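Putative esterase (Bacteroides intestinalis DSM 17393, PDB 5VOL) acts as a calcium-binding ferulic acid esterase of carbohydrate esterase family 1, probably releasing ferulate from arabinoxylan. Local coordinates at residues Asn98-Met103 with Leu138-Gly143; Ala158-Ser163 with Phe216-Asp221; Ala164-Pro169 with Asn193-Tyr198; Asp223-Arg228 with Gly250-Glu255. All blocks are in the same frame, centred on the assembly; numbering follows the deposited sequence.

Following the chain from the N terminus, contact 1 comes first: it closes a loop holding helix 108-123 and most of strand 133-138, and ties the loop at 98-103 to the start of helix 140-151. Contact 2 then pairs strands 158-162 and 214-218 in the central sheet. Contact 3 falls within the excursion between those strands, binding the loop after strand 158-162 to the start of helix 195-200. Contact 4 opens once contact 2 has closed, and joins the loops following strands 214-218 and 244-246. None of the four cross. In space they converge: S139 of contact 1 hydrogen-bonds H252 of contact 4, and M166 of contact 3 packs on A161 of contact 2.

Contact 1 (Asn98-Met103 with Leu138-Gly143); sequences NGYFDM and LSMGGG
M140 and Y100 carry most of this contact. From the first turn of helix 140-151 the methionine reaches over to the 98-103 loop, its chain extended as far as SD and then bent at chi3 (80°), which brings the methyl round to the tyrosine. M140 CE ends 3.7 Å from Y100 CE2 and 3.5 Å from G99 N. N98 crosses the methionine at about a right angle, with OD1 3.9 Å from M140 CE. The Y100 ring comes obliquely to the helix start and sets CE2 3.5 Å from G141 CA, where a CB would clash with L138 O. Further along, F101 offers its ring edge, CZ lying 3.9 Å from G143 O. The segments meet through van der Waals packing; the polar ends are held by others, Y100 OH by H51 O and N98 OD1 by W54 N. S139, with phi at 55°, sits in a strained strand-to-helix turn of GxSxG sequence, consistent with the nucleophile elbow of alpha/beta hydrolases. Around the contact, L138 pairs by backbone hydrogen bonding with L50 of strand 46-50, M140 touches L186 of helix 182-192, and F101 packs among helices 108-123, 140-151 and 182-192.

Contact 2 (Ala158-Ser163 with Phe216-Asp221); sequences AVYAMS and FVDCGD. With CA (calcium ion), chain Q.
Two neighbouring parallel strands of the central sheet, 158-162 and 214-218, run side by side here in a regular ladder. A161 sits at its middle: its N donates to F216 O at 2.9 Å, and its O accepts from D218 N at 3.0 Å. S163 N extends the ladder past the strand end to D218 O, 2.9 Å away. On the face carrying Y160, F216 and D218, the two rings form an offset stack with centroids 4.6 Å apart and planes at 18°. Y160 CE2 lies over one face of the F216 ring, 3.3 Å from F216 CD1. With CG anti to the backbone N (chi1 -168°), the tyrosine runs alongside the phenylalanine and carries its hydroxyl on to D218. Y160 OH donates to D218 OD2 at 2.7 Å, coming in 40° above the carboxylate plane. In this alpha/beta-hydrolase sheet, helix 254-271 covers that face, Q263 bonding Y160 OH, while R248 forms a salt bridge with D218 OD2. With an alanine instead of Y160, one face of the F216 ring is likely to be uncovered and D218 OD2 deprived of its hydroxyl donor. Beyond the strand, S163 OG, hydrogen-bonded to W257 NE1, also gives to a water shared with G220 N. Both D221 carboxylate oxygens bind the calcium ion, OD2 at 2.4 Å, with D222 and D249 of this chain, Q244 of a neighbouring subunit and two waters.

Contact 3 (Ala164-Pro169 with Asn193-Tyr198); sequences ALMSIP and NSCVKY
M166 lays its thioether against C195, SD 3.8 Å from C195 CB, and its own CB meets V196 CG2 at 4.1 Å. The contact docks the irregular chain after strand 158-162 onto the N terminus of helix 195-200, whose N-cap is S194. The join is polar at its centre: C195 N, in the first turn, donates to M166 O at 2.8 Å with an N-H...O angle of 155°, so a helix-end amide is satisfied by the incoming loop. One residue on, S167 faces the cap, its CB 3.6 Å from S194 OG. The side chain of M166 bends at chi2 (-53°), so that SD stays against C195 while the methyl CE runs on to A161 of the sheet. F232 and N229 of helix 226-238 and T146 of helix 140-151 also touch M166, and V196 rests on F232, which methionine and valine thus share as a neighbour. Losing the hydroxyl of S194 to an alanine would probably leave K197 N without its capping acceptor and open a small gap beside S167 CB. S194 OG accepts from K197 N at 3.1 Å along an almost straight bond, 177° at the hydrogen.

Contact 4 (Asp223-Arg228 with Gly250-Glu255); sequences DFLLDR and GGHDWE
The backbones draw closest at D223 and G251, whose CA atoms are 4.2 Å apart: on one side a type I turn, D223 to L226, leads into helix 226-238, and on the other H252 centres an inverse gamma turn ahead of helix 254-271. These loops place D223 and H252 as the acid and base of a Ser-His-Asp triad would lie in an alpha/beta hydrolase; that role is probable, with H252 NE2 hydrogen-bonded to S139 OG. H252 ND1 donates to D223 OD2 at 2.8 Å, meeting the carboxylate on its syn side, 15° out of its plane and in the plane of the imidazole. D223 OD1, the other oxygen, uses its anti lone pair to accept from L225 N at 2.7 Å, an Asx turn that fixes the carboxylate's rotation. F224 makes a T-shaped stack, turning its edge to the face of H252 with planes at 84°; CE1 stands over the imidazole, 3.7 Å from H252 CG. L225 CD1 comes within 3.6 Å of H252 CE1. A water gives D223 OD2 a second donor at 2.6 Å, and its other hydrogen goes to G251 O, 3.0 Å from the water oxygen.

Contact 1 (Asn98-Met103 with Leu138-Gly143)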
loop_
_atom_site.group_PDB
_atom_site.type_symbol
_atom_site.label_atom_id
_atom_site.label_comp_id
_atom_site.label_asym_id
_atom_site.label_seq_id
_atom_site.Cartn_x
_atom_site.Cartn_y
_atom_site.Cartn_z
ATOM N N ASN C 98 -1.196 34.759 -9.759
ATOM C CA ASN C 98 -1.205 33.294 -9.712
ATOM C C ASN C 98 -1.216 32.716 -11.123
ATOM O O ASN C 98 -1.956 33.191 -11.979
ATOM C CB ASN C 98 -2.426 32.789 -8.940
ATOM C CG ASN C 98 -2.226 32.821 -7.442
ATOM O OD1 ASN C 98 -2.129 31.772 -6.797
ATOM N ND2 ASN C 98 -2.176 34.023 -6.873
ATOM N N GLY C 99 -0.405 31.696 -11.386
ATOM C CA GLY C 99 -0.505 31.036 -12.677
ATOM C C GLY C 99 0.810 30.772 -13.374
ATOM O O GLY C 99 1.828 31.356 -13.013
ATOM N N TYR C 100 0.773 29.909 -14.392
ATOM C CA TYR C 100 1.989 29.372 -15.014
ATOM C C TYR C 100 2.133 29.739 -16.487
ATOM O O TYR C 100 3.205 29.573 -17.059
ATOM C CB TYR C 100 2.033 27.824 -14.846
ATOM C CG TYR C 100 2.211 27.452 -13.393
ATOM C CD1 TYR C 100 3.443 27.603 -12.781
ATOM C CD2 TYR C 100 1.134 27.030 -12.618
ATOM C CE1 TYR C 100 3.614 27.324 -11.441
ATOM C CE2 TYR C 100 1.295 26.740 -11.274
ATOM C CZ TYR C 100 2.549 26.888 -10.695
ATOM O OH TYR C 100 2.759 26.623 -9.361
ATOM N N PHE C 101 1.069 30.242 -17.105
ATOM C CA PHE C 101 1.134 30.541 -18.535
ATOM C C PHE C 101 1.331 32.047 -18.751
ATOM O O PHE C 101 1.142 32.840 -17.831
ATOM C CB PHE C 101 -0.134 30.061 -19.240
ATOM C CG PHE C 101 -0.575 28.667 -18.824
ATOM C CD1 PHE C 101 0.325 27.618 -18.814
ATOM C CD2 PHE C 101 -1.886 28.422 -18.444
ATOM C CE1 PHE C 101 -0.069 26.331 -18.432
ATOM C CE2 PHE C 101 -2.297 27.140 -18.061
ATOM C CZ PHE C 101 -1.384 26.091 -18.060
ATOM N N ASP C 102 1.711 32.431 -19.964
ATOM C CA ASP C 102 1.856 33.848 -20.300
ATOM C C ASP C 102 0.511 34.551 -20.292
ATOM O O ASP C 102 -0.415 34.178 -21.022
ATOM C CB ASP C 102 2.544 34.001 -21.654
ATOM C CG ASP C 102 4.037 34.011 -21.531
ATOM O OD1 ASP C 102 4.540 33.810 -20.401
ATOM O OD2 ASP C 102 4.724 34.236 -22.552
ATOM N N MET C 103 0.411 35.556 -19.431
ATOM C CA MET C 103 -0.786 36.373 -19.311
ATOM C C MET C 103 -0.447 37.853 -19.563
ATOM O O MET C 103 0.710 38.257 -19.455
ATOM C CB MET C 103 -1.412 36.186 -17.927
ATOM C CG MET C 103 -1.837 34.726 -17.639
ATOM S SD MET C 103 -2.287 34.420 -15.922
ATOM C CE MET C 103 -0.706 34.682 -15.126
ATOM N N LEU C 138 0.448 20.142 -8.136
ATOM C CA LEU C 138 -0.907 19.966 -7.632
ATOM C C LEU C 138 -1.826 21.118 -8.036
ATOM O O LEU C 138 -1.394 22.272 -8.139
ATOM C CB LEU C 138 -0.898 19.820 -6.103
ATOM C CG LEU C 138 -0.540 21.111 -5.357
ATOM C CD1 LEU C 138 -1.786 21.785 -4.769
ATOM C CD2 LEU C 138 0.482 20.849 -4.273
ATOM N N SER C 139 -3.095 20.785 -8.273
ATOM C CA SER C 139 -4.127 21.776 -8.584
ATOM C C SER C 139 -3.751 22.659 -9.769
ATOM O O SER C 139 -3.565 22.165 -10.882
ATOM C CB SER C 139 -4.405 22.642 -7.361
ATOM O OG SER C 139 -5.734 23.117 -7.378
ATOM N N MET C 140 -3.672 23.971 -9.533
ATOM C CA MET C 140 -3.187 24.898 -10.550
ATOM C C MET C 140 -1.847 24.427 -11.097
ATOM O O MET C 140 -1.613 24.464 -12.305
ATOM C CB MET C 140 -3.050 26.318 -9.978
ATOM C CG MET C 140 -2.580 27.381 -10.967
ATOM S SD MET C 140 -2.519 29.036 -10.209
ATOM C CE MET C 140 -0.971 28.988 -9.311
ATOM N N GLY C 141 -0.966 24.001 -10.196
ATOM C CA GLY C 141 0.331 23.457 -10.573
ATOM C C GLY C 141 0.266 22.164 -11.380
ATOM O O GLY C 141 1.160 21.889 -12.181
ATOM N N GLY C 142 -0.787 21.376 -11.172
ATOM C CA GLY C 142 -1.032 20.177 -11.957
ATOM C C GLY C 142 -1.440 20.520 -13.379
ATOM O O GLY C 142 -1.065 19.832 -14.326
ATOM N N GLY C 143 -2.227 21.584 -13.537
ATOM C CA GLY C 143 -2.596 22.031 -14.869
ATOM C C GLY C 143 -1.393 22.641 -15.566
ATOM O O GLY C 143 -1.176 22.426 -16.756
#

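Contact 2 (Ala158-Ser163 with Phe216-Asp221)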
loop_
_atom_site.group_PDB
_atom_site.type_symbol
_atom_site.label_atom_id
_atom_site.label_comp_id
_atom_site.label_asym_id
_atom_site.label_seq_id
_atom_site.Cartn_x
_atom_site.Cartn_y
_atom_site.Cartn_z
ATOM N N ALA C 158 8.449 13.230 -18.732
ATOM C CA ALA C 158 7.379 12.728 -17.874
ATOM C C ALA C 158 6.602 13.844 -17.172
ATOM O O ALA C 158 7.193 14.826 -16.739
ATOM C CB ALA C 158 7.960 11.771 -16.832
ATOM N N VAL C 159 5.293 13.644 -17.032
ATOM C CA VAL C 159 4.406 14.553 -16.307
ATOM C C VAL C 159 3.605 13.786 -15.249
ATOM O O VAL C 159 2.974 12.780 -15.559
ATOM C CB VAL C 159 3.415 15.267 -17.256
ATOM C CG1 VAL C 159 2.440 16.152 -16.459
ATOM C CG2 VAL C 159 4.169 16.102 -18.304
ATOM N N TYR C 160 3.625 14.270 -14.010
ATOM C CA TYR C 160 2.800 13.692 -12.952
ATOM C C TYR C 160 1.842 14.777 -12.457
ATOM O O TYR C 160 2.252 15.702 -11.777
ATOM C CB TYR C 160 3.654 13.170 -11.793
ATOM C CG TYR C 160 2.896 12.303 -10.810
ATOM C CD1 TYR C 160 2.004 12.855 -9.895
ATOM C CD2 TYR C 160 3.083 10.922 -10.793
ATOM C CE1 TYR C 160 1.300 12.046 -8.987
ATOM C CE2 TYR C 160 2.391 10.105 -9.896
ATOM C CZ TYR C 160 1.505 10.670 -9.000
ATOM O OH TYR C 160 0.835 9.851 -8.120
ATOM N N ALA C 161 0.570 14.638 -12.791
ATOM C CA ALA C 161 -0.444 15.648 -12.508
ATOM C C ALA C 161 -1.292 15.274 -11.286
ATOM O O ALA C 161 -2.030 14.296 -11.352
ATOM C CB ALA C 161 -1.336 15.812 -13.730
ATOM N N MET C 162 -1.197 16.040 -10.190
ATOM C CA MET C 162 -1.958 15.747 -8.962
ATOM C C MET C 162 -3.170 16.646 -8.811
ATOM O O MET C 162 -3.006 17.865 -8.781
ATOM C CB MET C 162 -1.100 15.937 -7.706
ATOM C CG MET C 162 0.283 15.311 -7.743
ATOM S SD MET C 162 1.223 15.962 -6.352
ATOM C CE MET C 162 2.796 15.177 -6.665
ATOM N N SER C 163 -4.358 16.050 -8.684
ATOM C CA SER C 163 -5.591 16.804 -8.457
ATOM C C SER C 163 -5.649 18.016 -9.386
ATOM O O SER C 163 -5.922 19.137 -8.941
ATOM C CB SER C 163 -5.671 17.261 -7.006
ATOM O OG SER C 163 -5.307 16.225 -6.104
ATOM N N PHE C 216 1.092 10.545 -15.914
ATOM C CA PHE C 216 0.493 9.928 -14.727
ATOM C C PHE C 216 -0.511 10.927 -14.143
ATOM O O PHE C 216 -0.138 12.043 -13.794
ATOM C CB PHE C 216 1.584 9.568 -13.707
ATOM C CG PHE C 216 1.196 8.486 -12.721
ATOM C CD1 PHE C 216 0.153 8.674 -11.818
ATOM C CD2 PHE C 216 1.907 7.286 -12.680
ATOM C CE1 PHE C 216 -0.188 7.686 -10.895
ATOM C CE2 PHE C 216 1.578 6.291 -11.763
ATOM C CZ PHE C 216 0.519 6.481 -10.868
ATOM N N VAL C 217 -1.778 10.534 -14.068
ATOM C CA VAL C 217 -2.834 11.386 -13.525
ATOM C C VAL C 217 -3.398 10.788 -12.234
ATOM O O VAL C 217 -3.838 9.632 -12.207
ATOM C CB VAL C 217 -3.949 11.585 -14.558
ATOM C CG1 VAL C 217 -5.113 12.375 -13.960
ATOM C CG2 VAL C 217 -3.366 12.287 -15.800
ATOM N N ASP C 218 -3.393 11.585 -11.168
ATOM C CA ASP C 218 -3.693 11.101 -9.814
ATOM C C ASP C 218 -4.641 12.080 -9.121
ATOM O O ASP C 218 -4.233 13.203 -8.841
ATOM C CB ASP C 218 -2.378 10.964 -9.036
ATOM C CG ASP C 218 -2.540 10.374 -7.657
ATOM O OD1 ASP C 218 -3.609 9.816 -7.324
ATOM O OD2 ASP C 218 -1.545 10.453 -6.901
ATOM N N CYS C 219 -5.885 11.664 -8.849
ATOM C CA CYS C 219 -6.919 12.577 -8.313
ATOM C C CYS C 219 -7.941 11.838 -7.443
ATOM O O CYS C 219 -8.417 10.764 -7.818
ATOM C CB CYS C 219 -7.641 13.294 -9.456
ATOM S SG CYS C 219 -8.844 14.577 -8.929
ATOM N N GLY C 220 -8.269 12.413 -6.287
ATOM C CA GLY C 220 -9.060 11.731 -5.276
ATOM C C GLY C 220 -10.535 11.606 -5.595
ATOM O O GLY C 220 -11.094 12.433 -6.315
ATOM N N ASP C 221 -11.190 10.602 -5.022
ATOM C CA ASP C 221 -12.594 10.373 -5.339
ATOM C C ASP C 221 -13.494 11.501 -4.819
ATOM O O ASP C 221 -14.588 11.705 -5.347
ATOM C CB ASP C 221 -13.069 8.989 -4.827
ATOM C CG ASP C 221 -13.112 8.865 -3.304
ATOM O OD1 ASP C 221 -12.412 9.602 -2.586
ATOM O OD2 ASP C 221 -13.853 7.967 -2.828
HETATM CA CA CA Q . -13.579 8.768 -0.539
HETATM O O HOH W 1 -7.463 14.848 -5.000
HETATM O O HOH W 2 -14.033 9.374 1.888
HETATM O O HOH W 3 -16.145 9.046 -1.046
#

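Contact 3 (Ala164-Pro169 with Asn193-Tyr198)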
loop_
_atom_site.group_PDB
_atom_site.type_symbol
_atom_site.label_atom_id
_atom_site.label_comp_id
_atom_site.label_asym_id
_atom_site.label_seq_id
_atom_site.Cartn_x
_atom_site.Cartn_y
_atom_site.Cartn_z
ATOM N N ALA C 164 -5.352 17.787 -10.663
ATOM C CA ALA C 164 -4.911 18.862 -11.553
ATOM C C ALA C 164 -6.049 19.756 -12.019
ATOM O O ALA C 164 -7.162 19.296 -12.223
ATOM C CB ALA C 164 -4.189 18.283 -12.763
ATOM N N LEU C 165 -5.750 21.038 -12.189
ATOM C CA LEU C 165 -6.697 21.959 -12.814
ATOM C C LEU C 165 -6.582 21.813 -14.331
ATOM O O LEU C 165 -5.961 22.640 -14.995
ATOM C CB LEU C 165 -6.419 23.394 -12.383
ATOM C CG LEU C 165 -7.362 24.504 -12.858
ATOM C CD1 LEU C 165 -8.738 24.358 -12.196
ATOM C CD2 LEU C 165 -6.749 25.877 -12.556
ATOM N N MET C 166 -7.138 20.724 -14.861
ATOM C CA MET C 166 -7.022 20.402 -16.282
ATOM C C MET C 166 -7.831 21.396 -17.112
ATOM O O MET C 166 -7.513 21.672 -18.263
ATOM C CB MET C 166 -7.510 18.980 -16.548
ATOM C CG MET C 166 -6.631 17.885 -15.930
ATOM S SD MET C 166 -4.887 18.043 -16.384
ATOM C CE MET C 166 -4.282 16.378 -15.975
ATOM N N SER C 167 -8.909 21.880 -16.512
ATOM C CA SER C 167 -9.736 22.946 -17.072
ATOM C C SER C 167 -10.605 23.455 -15.939
ATOM O O SER C 167 -10.629 22.849 -14.870
ATOM C CB SER C 167 -10.596 22.451 -18.242
ATOM O OG SER C 167 -11.501 21.431 -17.838
ATOM N N ILE C 168 -11.326 24.552 -16.161
ATOM C CA ILE C 168 -12.231 25.074 -15.138
ATOM C C ILE C 168 -13.363 24.103 -14.866
ATOM O O ILE C 168 -14.050 23.689 -15.795
ATOM C CB ILE C 168 -12.843 26.433 -15.548
ATOM C CG1 ILE C 168 -11.735 27.420 -15.925
ATOM C CG2 ILE C 168 -13.722 26.974 -14.432
ATOM C CD1 ILE C 168 -10.834 27.798 -14.768
ATOM N N PRO C 169 -13.568 23.740 -13.589
ATOM C CA PRO C 169 -14.654 22.824 -13.209
ATOM C C PRO C 169 -16.022 23.444 -13.459
ATOM O O PRO C 169 -16.144 24.663 -13.389
ATOM C CB PRO C 169 -14.424 22.600 -11.709
ATOM C CG PRO C 169 -13.680 23.813 -11.255
ATOM C CD PRO C 169 -12.819 24.234 -12.420
ATOM N N ASN C 193 -6.027 27.585 -22.311
ATOM C CA ASN C 193 -4.999 26.549 -22.348
ATOM C C ASN C 193 -5.487 25.221 -21.764
ATOM O O ASN C 193 -4.700 24.458 -21.193
ATOM C CB ASN C 193 -3.745 27.038 -21.622
ATOM C CG ASN C 193 -3.001 28.103 -22.411
ATOM O OD1 ASN C 193 -3.017 29.294 -22.065
ATOM N ND2 ASN C 193 -2.362 27.689 -23.481
ATOM N N SER C 194 -6.785 24.964 -21.912
ATOM C CA SER C 194 -7.407 23.748 -21.409
ATOM C C SER C 194 -6.579 22.519 -21.779
ATOM O O SER C 194 -6.213 22.332 -22.941
ATOM C CB SER C 194 -8.827 23.600 -21.950
ATOM O OG SER C 194 -9.380 22.340 -21.589
ATOM N N CYS C 195 -6.262 21.714 -20.773
ATOM C CA CYS C 195 -5.474 20.507 -20.988
ATOM C C CYS C 195 -6.329 19.491 -21.710
ATOM O O CYS C 195 -5.837 18.729 -22.532
ATOM C CB CYS C 195 -4.963 19.946 -19.654
ATOM S SG CYS C 195 -3.750 21.024 -18.849
ATOM N N VAL C 196 -7.616 19.491 -21.389
ATOM C CA VAL C 196 -8.573 18.605 -22.024
ATOM C C VAL C 196 -8.729 18.952 -23.496
ATOM O O VAL C 196 -8.553 18.089 -24.358
ATOM C CB VAL C 196 -9.931 18.669 -21.325
ATOM C CG1 VAL C 196 -10.936 17.771 -22.036
ATOM C CG2 VAL C 196 -9.785 18.263 -19.844
ATOM N N LYS C 197 -9.029 20.220 -23.788
ATOM C CA LYS C 197 -9.208 20.659 -25.170
ATOM C C LYS C 197 -7.985 20.339 -26.015
ATOM O O LYS C 197 -8.114 19.942 -27.172
ATOM C CB LYS C 197 -9.504 22.167 -25.246
ATOM C CG LYS C 197 -9.521 22.691 -26.683
ATOM C CD LYS C 197 -9.899 24.175 -26.786
ATOM C CE LYS C 197 -8.729 25.080 -26.428
ATOM N NZ LYS C 197 -7.507 24.802 -27.267
ATOM N N TYR C 198 -6.802 20.505 -25.431
ATOM C CA TYR C 198 -5.559 20.293 -26.158
ATOM C C TYR C 198 -5.473 18.883 -26.726
ATOM O O TYR C 198 -4.995 18.681 -27.842
ATOM C CB TYR C 198 -4.357 20.557 -25.261
ATOM C CG TYR C 198 -3.080 20.689 -26.044
ATOM C CD1 TYR C 198 -2.310 19.577 -26.349
ATOM C CD2 TYR C 198 -2.653 21.929 -26.498
ATOM C CE1 TYR C 198 -1.141 19.699 -27.081
ATOM C CE2 TYR C 198 -1.488 22.059 -27.222
ATOM C CZ TYR C 198 -0.740 20.937 -27.514
ATOM O OH TYR C 198 0.426 21.065 -28.232
#

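Contact 4 (Asp223-Arg228 with Gly250-Glu255)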
loop_
_atom_site.group_PDB
_atom_site.type_symbol
_atom_site.label_atom_id
_atom_site.label_comp_id
_atom_site.label_asym_id
_atom_site.label_seq_id
_atom_site.Cartn_x
_atom_site.Cartn_y
_atom_site.Cartn_z
ATOM N N ASP C 223 -12.558 14.789 -4.756
ATOM C CA ASP C 223 -12.036 16.047 -5.274
ATOM C C ASP C 223 -12.992 16.739 -6.248
ATOM O O ASP C 223 -13.545 16.094 -7.135
ATOM C CB ASP C 223 -10.695 15.797 -5.978
ATOM C CG ASP C 223 -9.863 17.040 -6.092
ATOM O OD1 ASP C 223 -10.282 17.980 -6.805
ATOM O OD2 ASP C 223 -8.772 17.079 -5.485
ATOM N N PHE C 224 -13.162 18.054 -6.102
ATOM C CA PHE C 224 -14.034 18.809 -7.008
ATOM C C PHE C 224 -13.459 18.867 -8.422
ATOM O O PHE C 224 -14.179 19.164 -9.366
ATOM C CB PHE C 224 -14.301 20.223 -6.461
ATOM C CG PHE C 224 -13.170 21.201 -6.675
ATOM C CD1 PHE C 224 -11.924 20.979 -6.121
ATOM C CD2 PHE C 224 -13.372 22.368 -7.397
ATOM C CE1 PHE C 224 -10.883 21.887 -6.302
ATOM C CE2 PHE C 224 -12.336 23.283 -7.580
ATOM C CZ PHE C 224 -11.086 23.034 -7.034
ATOM N N LEU C 225 -12.176 18.534 -8.583
ATOM C CA LEU C 225 -11.578 18.485 -9.913
ATOM C C LEU C 225 -11.542 17.073 -10.519
ATOM O O LEU C 225 -10.960 16.878 -11.587
ATOM C CB LEU C 225 -10.160 19.075 -9.884
ATOM C CG LEU C 225 -10.097 20.604 -9.834
ATOM C CD1 LEU C 225 -8.683 21.118 -9.577
ATOM C CD2 LEU C 225 -10.625 21.170 -11.146
ATOM N N LEU C 226 -12.173 16.102 -9.863
ATOM C CA LEU C 226 -12.182 14.728 -10.370
ATOM C C LEU C 226 -12.789 14.654 -11.773
ATOM O O LEU C 226 -12.241 14.011 -12.663
ATOM C CB LEU C 226 -12.940 13.787 -9.422
ATOM C CG LEU C 226 -13.067 12.333 -9.923
ATOM C CD1 LEU C 226 -11.712 11.658 -10.101
ATOM C CD2 LEU C 226 -13.930 11.487 -8.998
ATOM N N ASP C 227 -13.913 15.332 -11.981
ATOM C CA ASP C 227 -14.615 15.211 -13.254
ATOM C C ASP C 227 -13.775 15.697 -14.442
ATOM O O ASP C 227 -13.801 15.077 -15.514
ATOM C CB ASP C 227 -15.956 15.956 -13.187
ATOM C CG ASP C 227 -17.026 15.160 -12.449
ATOM O OD1 ASP C 227 -16.726 14.035 -11.976
ATOM O OD2 ASP C 227 -18.170 15.652 -12.332
ATOM N N ARG C 228 -13.020 16.778 -14.264
ATOM C CA ARG C 228 -12.158 17.265 -15.343
ATOM C C ARG C 228 -10.957 16.349 -15.588
ATOM O O ARG C 228 -10.467 16.245 -16.713
ATOM C CB ARG C 228 -11.650 18.676 -15.050
ATOM C CG ARG C 228 -12.729 19.743 -15.053
ATOM C CD ARG C 228 -13.529 19.736 -16.335
ATOM N NE ARG C 228 -14.334 20.955 -16.473
ATOM C CZ ARG C 228 -15.493 21.017 -17.121
ATOM N NH1 ARG C 228 -15.997 19.930 -17.698
ATOM N NH2 ARG C 228 -16.156 22.167 -17.188
ATOM N N GLY C 250 -9.765 10.360 -1.100
ATOM C CA GLY C 250 -9.421 11.674 -0.598
ATOM C C GLY C 250 -9.889 12.847 -1.435
ATOM O O GLY C 250 -10.497 12.689 -2.487
ATOM N N GLY C 251 -9.573 14.044 -0.961
ATOM C CA GLY C 251 -9.969 15.251 -1.657
ATOM C C GLY C 251 -8.814 16.167 -2.001
ATOM O O GLY C 251 -7.677 15.732 -2.189
ATOM N N HIS C 252 -9.127 17.456 -2.088
ATOM C CA HIS C 252 -8.186 18.470 -2.529
ATOM C C HIS C 252 -7.371 18.879 -1.320
ATOM O O HIS C 252 -7.555 19.975 -0.794
ATOM C CB HIS C 252 -8.936 19.684 -3.122
ATOM C CG HIS C 252 -8.213 20.374 -4.235
ATOM N ND1 HIS C 252 -7.969 19.772 -5.450
ATOM C CD2 HIS C 252 -7.709 21.631 -4.331
ATOM C CE1 HIS C 252 -7.326 20.617 -6.238
ATOM N NE2 HIS C 252 -7.170 21.757 -5.582
ATOM N N ASP C 253 -6.471 18.011 -0.866
ATOM C CA ASP C 253 -5.790 18.277 0.396
ATOM C C ASP C 253 -4.358 17.762 0.413
ATOM O O ASP C 253 -3.954 16.979 -0.454
ATOM C CB ASP C 253 -6.589 17.674 1.560
ATOM C CG ASP C 253 -6.774 16.169 1.422
ATOM O OD1 ASP C 253 -5.754 15.453 1.429
ATOM O OD2 ASP C 253 -7.929 15.701 1.305
ATOM N N TRP C 254 -3.593 18.204 1.407
ATOM C CA TRP C 254 -2.164 17.914 1.436
ATOM C C TRP C 254 -1.828 16.477 1.821
ATOM O O TRP C 254 -0.736 15.996 1.504
ATOM C CB TRP C 254 -1.438 18.906 2.356
ATOM C CG TRP C 254 -0.965 20.043 1.517
ATOM C CD1 TRP C 254 -1.575 21.257 1.351
ATOM C CD2 TRP C 254 0.176 20.044 0.640
ATOM N NE1 TRP C 254 -0.868 22.022 0.449
ATOM C CE2 TRP C 254 0.208 21.297 -0.003
ATOM C CE3 TRP C 254 1.183 19.106 0.351
ATOM C CZ2 TRP C 254 1.209 21.645 -0.916
ATOM C CZ3 TRP C 254 2.178 19.449 -0.554
ATOM C CH2 TRP C 254 2.181 20.714 -1.181
ATOM N N GLU C 255 -2.748 15.760 2.456
ATOM C CA GLU C 255 -2.486 14.335 2.643
ATOM C C GLU C 255 -2.472 13.654 1.283
ATOM O O GLU C 255 -1.689 12.737 1.053
ATOM C CB GLU C 255 -3.518 13.671 3.564
ATOM C CG GLU C 255 -3.257 13.902 5.045
ATOM C CD GLU C 255 -1.907 13.372 5.506
ATOM O OE1 GLU C 255 -1.708 12.129 5.545
ATOM O OE2 GLU C 255 -1.021 14.200 5.829
HETATM O O HOH W 1 -7.463 14.848 -5.000
#